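Long-range contact in polyhedrin (PDB 5A9C), which probably packs into the crystalline polyhedra, the occlusion bodies that enclose virus particles of this insect cypovirus: residues E185-H196 and Y199-S210. Sequence-based numbering, arbitrary orientation.
Sequences ESDVIDYAKMAH and YIDQAGLIVASS
The ring of Y199 lies among V188, I189 and A192 of helix 185-195, with E185 at its hydroxyl end, each meeting it differently. V188 puts CG1 over one face, a CH-pi contact 3.9 Å from the ring centroid to that methyl; the branch gets there by standing anti to the backbone N. The I189 side chain runs at about a right angle to that of Y199, with CG1 against CE2, while A192 CB sits 3.7 Å from Y199 CB at the root of the side chain. E185 OE2 lies at the ring edge, near its plane, and accepts from Y199 OH at 2.7 Å through its anti lone pair, with carboxylate and ring 76° apart. The same oxygen takes a weak bond from Q202 N, and the Q202 amide, whose NE2 is hydrogen-bonded to Y51 OH, slides past the carboxylate nearly parallel to it, 19° between planes.

This is a helix laid on a two-stranded antiparallel hairpin, 199-200 with 206-208, packed against strands 38-45, 51-58 and 176-182 of the six-stranded antiparallel sheet, whose F43 meets Y199 edge-to-face. The hairpin's type I turn starts at D201, where OD1 forms an Asx turn with A203 N and also accepts from L205 N, these donors arriving from opposite faces of the carboxylate.

Further along the helix, A192 CB also meets A208 CB of the second strand at 3.7 Å, and K193 bends at its last torsion (chi4 -69°) to bring NZ up to V207 O, at a separation too short to take at face value. A Schellman motif closes the helix at H196, whose carbonyl O accepts a hydrogen bond from S210 OG at 2.7 Å, from above the carbonyl plane, and another from W110 NE1 of the second subunit.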
loop_
_atom_site.group_PDB
_atom_site.type_symbol
_atom_site.label_atom_id
_atom_site.label_comp_id
_atom_site.label_asym_id
_atom_site.label_seq_id
_atom_site.Cartn_x
_atom_site.Cartn_y
_atom_site.Cartn_z
ATOM N N GLU A 185 28.393 9.956 -6.266
ATOM C CA GLU A 185 27.924 10.673 -5.082
ATOM C C GLU A 185 27.675 12.149 -5.378
ATOM O O GLU A 185 26.778 12.756 -4.804
ATOM C CB GLU A 185 28.889 10.542 -3.899
ATOM C CG GLU A 185 28.210 10.897 -2.575
ATOM C CD GLU A 185 29.164 11.068 -1.406
ATOM O OE1 GLU A 185 30.392 11.147 -1.616
ATOM O OE2 GLU A 185 28.669 11.125 -0.260
ATOM N N SER A 186 28.478 12.730 -6.265
ATOM C CA SER A 186 28.307 14.137 -6.607
ATOM C C SER A 186 26.883 14.402 -7.089
ATOM O O SER A 186 26.293 15.432 -6.770
ATOM C CB SER A 186 29.337 14.582 -7.654
ATOM O OG SER A 186 29.209 13.832 -8.849
ATOM N N ASP A 187 26.329 13.460 -7.846
ATOM C CA ASP A 187 24.952 13.567 -8.312
ATOM C C ASP A 187 23.966 13.504 -7.147
ATOM O O ASP A 187 22.981 14.247 -7.109
ATOM C CB ASP A 187 24.637 12.464 -9.323
ATOM C CG ASP A 187 25.418 12.616 -10.615
ATOM O OD1 ASP A 187 25.709 13.765 -11.004
ATOM O OD2 ASP A 187 25.737 11.585 -11.242
ATOM N N VAL A 188 24.231 12.611 -6.200
ATOM C CA VAL A 188 23.395 12.503 -5.012
ATOM C C VAL A 188 23.429 13.816 -4.245
ATOM O O VAL A 188 22.394 14.344 -3.848
ATOM C CB VAL A 188 23.876 11.380 -4.075
ATOM C CG1 VAL A 188 23.040 11.362 -2.803
ATOM C CG2 VAL A 188 23.811 10.035 -4.781
ATOM N N ILE A 189 24.632 14.342 -4.051
ATOM C CA ILE A 189 24.827 15.552 -3.260
ATOM C C ILE A 189 24.083 16.760 -3.834
ATOM O O ILE A 189 23.396 17.478 -3.103
ATOM C CB ILE A 189 26.324 15.874 -3.103
ATOM C CG1 ILE A 189 27.016 14.759 -2.311
ATOM C CG2 ILE A 189 26.515 17.221 -2.424
ATOM C CD1 ILE A 189 28.529 14.821 -2.346
ATOM N N ASP A 190 24.207 16.984 -5.137
ATOM C CA ASP A 190 23.546 18.134 -5.746
ATOM C C ASP A 190 22.035 17.930 -5.776
ATOM O O ASP A 190 21.269 18.884 -5.671
ATOM C CB ASP A 190 24.092 18.422 -7.147
ATOM C CG ASP A 190 23.844 19.858 -7.582
ATOM O OD1 ASP A 190 24.471 20.770 -7.003
ATOM O OD2 ASP A 190 23.013 20.077 -8.485
ATOM N N TYR A 191 21.613 16.679 -5.907
ATOM C CA TYR A 191 20.198 16.344 -5.823
ATOM C C TYR A 191 19.645 16.747 -4.459
ATOM O O TYR A 191 18.592 17.378 -4.367
ATOM C CB TYR A 191 19.990 14.846 -6.055
ATOM C CG TYR A 191 18.547 14.412 -5.967
ATOM C CD1 TYR A 191 17.733 14.409 -7.093
ATOM C CD2 TYR A 191 17.996 14.003 -4.759
ATOM C CE1 TYR A 191 16.412 14.015 -7.017
ATOM C CE2 TYR A 191 16.675 13.609 -4.675
ATOM C CZ TYR A 191 15.889 13.615 -5.806
ATOM O OH TYR A 191 14.572 13.221 -5.729
ATOM N N ALA A 192 20.368 16.384 -3.402
ATOM C CA ALA A 192 19.947 16.675 -2.036
ATOM C C ALA A 192 19.908 18.174 -1.754
ATOM O O ALA A 192 18.980 18.666 -1.115
ATOM C CB ALA A 192 20.855 15.966 -1.035
ATOM N N LYS A 193 20.916 18.901 -2.225
ATOM C CA LYS A 193 20.935 20.352 -2.052
ATOM C C LYS A 193 19.735 21.016 -2.725
ATOM O O LYS A 193 19.085 21.882 -2.142
ATOM C CB LYS A 193 22.232 20.954 -2.600
ATOM C CG LYS A 193 23.478 20.625 -1.790
ATOM C CD LYS A 193 24.703 21.296 -2.400
ATOM C CE LYS A 193 26.003 20.657 -1.924
ATOM N NZ LYS A 193 26.270 20.915 -0.487
ATOM N N MET A 194 19.444 20.614 -3.957
ATOM C CA MET A 194 18.361 21.243 -4.709
ATOM C C MET A 194 16.980 20.792 -4.239
ATOM O O MET A 194 15.998 21.504 -4.427
ATOM C CB MET A 194 18.530 21.005 -6.211
ATOM C CG MET A 194 19.735 21.716 -6.827
ATOM S SD MET A 194 19.728 23.514 -6.604
ATOM C CE MET A 194 20.790 23.696 -5.169
ATOM N N ALA A 195 16.912 19.616 -3.621
ATOM C CA ALA A 195 15.657 19.106 -3.073
ATOM C C ALA A 195 15.429 19.567 -1.634
ATOM O O ALA A 195 14.384 19.284 -1.039
ATOM C CB ALA A 195 15.619 17.582 -3.154
ATOM N N HIS A 196 16.406 20.278 -1.084
ATOM C CA HIS A 196 16.342 20.783 0.289
ATOM C C HIS A 196 16.115 19.658 1.291
ATOM O O HIS A 196 15.172 19.699 2.086
ATOM C CB HIS A 196 15.244 21.844 0.426
ATOM C CG HIS A 196 15.005 22.627 -0.826
ATOM N ND1 HIS A 196 15.949 23.477 -1.364
ATOM C CD2 HIS A 196 13.935 22.686 -1.652
ATOM C CE1 HIS A 196 15.470 24.025 -2.466
ATOM N NE2 HIS A 196 14.249 23.558 -2.665
ATOM N N TYR A 199 21.545 15.319 3.823
ATOM C CA TYR A 199 22.388 14.246 3.310
ATOM C C TYR A 199 23.747 14.286 3.997
ATOM O O TYR A 199 24.249 15.354 4.335
ATOM C CB TYR A 199 22.548 14.327 1.785
ATOM C CG TYR A 199 23.475 13.266 1.232
ATOM C CD1 TYR A 199 23.084 11.932 1.179
ATOM C CD2 TYR A 199 24.747 13.594 0.777
ATOM C CE1 TYR A 199 23.940 10.955 0.680
ATOM C CE2 TYR A 199 25.602 12.627 0.281
ATOM C CZ TYR A 199 25.197 11.313 0.236
ATOM O OH TYR A 199 26.060 10.355 -0.258
ATOM N N ILE A 200 24.328 13.110 4.211
ATOM C CA ILE A 200 25.640 12.994 4.837
ATOM C C ILE A 200 26.603 12.408 3.817
ATOM O O ILE A 200 26.410 11.281 3.360
ATOM C CB ILE A 200 25.589 12.059 6.060
ATOM C CG1 ILE A 200 24.430 12.451 6.977
ATOM C CG2 ILE A 200 26.926 12.068 6.810
ATOM C CD1 ILE A 200 24.225 11.499 8.134
ATOM N N ASP A 201 27.627 13.171 3.443
ATOM C CA ASP A 201 28.551 12.704 2.416
ATOM C C ASP A 201 29.486 11.621 2.952
ATOM O O ASP A 201 29.459 11.297 4.137
ATOM C CB ASP A 201 29.315 13.861 1.745
ATOM C CG ASP A 201 30.454 14.412 2.596
ATOM O OD1 ASP A 201 30.837 13.789 3.609
ATOM O OD2 ASP A 201 30.986 15.481 2.223
ATOM N N GLN A 202 30.305 11.058 2.070
ATOM C CA GLN A 202 31.122 9.901 2.425
ATOM C C GLN A 202 32.191 10.191 3.479
ATOM O O GLN A 202 32.767 9.264 4.053
ATOM C CB GLN A 202 31.732 9.270 1.169
ATOM C CG GLN A 202 30.686 8.629 0.267
ATOM C CD GLN A 202 31.261 8.103 -1.035
ATOM O OE1 GLN A 202 32.475 8.099 -1.240
ATOM N NE2 GLN A 202 30.384 7.651 -1.923
ATOM N N ALA A 203 32.443 11.471 3.739
ATOM C CA ALA A 203 33.377 11.870 4.787
ATOM C C ALA A 203 32.649 12.116 6.107
ATOM O O ALA A 203 33.269 12.437 7.118
ATOM C CB ALA A 203 34.156 13.112 4.368
ATOM N N GLY A 204 31.328 11.964 6.087
ATOM C CA GLY A 204 30.526 12.112 7.287
ATOM C C GLY A 204 30.016 13.521 7.513
ATOM O O GLY A 204 29.425 13.815 8.551
ATOM N N LEU A 205 30.239 14.399 6.542
ATOM C CA LEU A 205 29.812 15.786 6.672
ATOM C C LEU A 205 28.362 15.970 6.246
ATOM O O LEU A 205 27.899 15.348 5.290
ATOM C CB LEU A 205 30.715 16.714 5.855
ATOM C CG LEU A 205 32.162 16.835 6.338
ATOM C CD1 LEU A 205 32.982 17.717 5.405
ATOM C CD2 LEU A 205 32.198 17.371 7.761
ATOM N N ILE A 206 27.651 16.828 6.963
ATOM C CA ILE A 206 26.301 17.206 6.573
ATOM C C ILE A 206 26.396 18.255 5.471
ATOM O O ILE A 206 26.774 19.401 5.722
ATOM C CB ILE A 206 25.509 17.755 7.771
ATOM C CG1 ILE A 206 25.424 16.694 8.873
ATOM C CG2 ILE A 206 24.121 18.203 7.332
ATOM C CD1 ILE A 206 24.800 17.190 10.154
ATOM N N VAL A 207 26.057 17.854 4.250
ATOM C CA VAL A 207 26.291 18.691 3.077
ATOM C C VAL A 207 25.007 19.197 2.422
ATOM O O VAL A 207 25.054 19.895 1.410
ATOM C CB VAL A 207 27.145 17.955 2.028
ATOM C CG1 VAL A 207 28.540 17.688 2.581
ATOM C CG2 VAL A 207 26.473 16.654 1.616
ATOM N N ALA A 208 23.866 18.839 3.000
ATOM C CA ALA A 208 22.582 19.345 2.533
ATOM C C ALA A 208 21.606 19.456 3.695
ATOM O O ALA A 208 21.706 18.720 4.678
ATOM C CB ALA A 208 22.016 18.452 1.432
ATOM N N SER A 209 20.664 20.385 3.584
ATOM C CA SER A 209 19.728 20.644 4.667
ATOM C C SER A 209 18.431 21.222 4.123
ATOM O O SER A 209 18.405 21.782 3.030
ATOM C CB SER A 209 20.349 21.617 5.675
ATOM O OG SER A 209 19.427 21.965 6.693
ATOM N N SER A 210 17.357 21.080 4.894
ATOM C CA SER A 210 16.070 21.657 4.524
ATOM C C SER A 210 15.979 23.119 4.943
ATOM O O SER A 210 15.155 23.866 4.424
ATOM C CB SER A 210 14.930 20.866 5.165
ATOM O OG SER A 210 14.944 19.522 4.725
#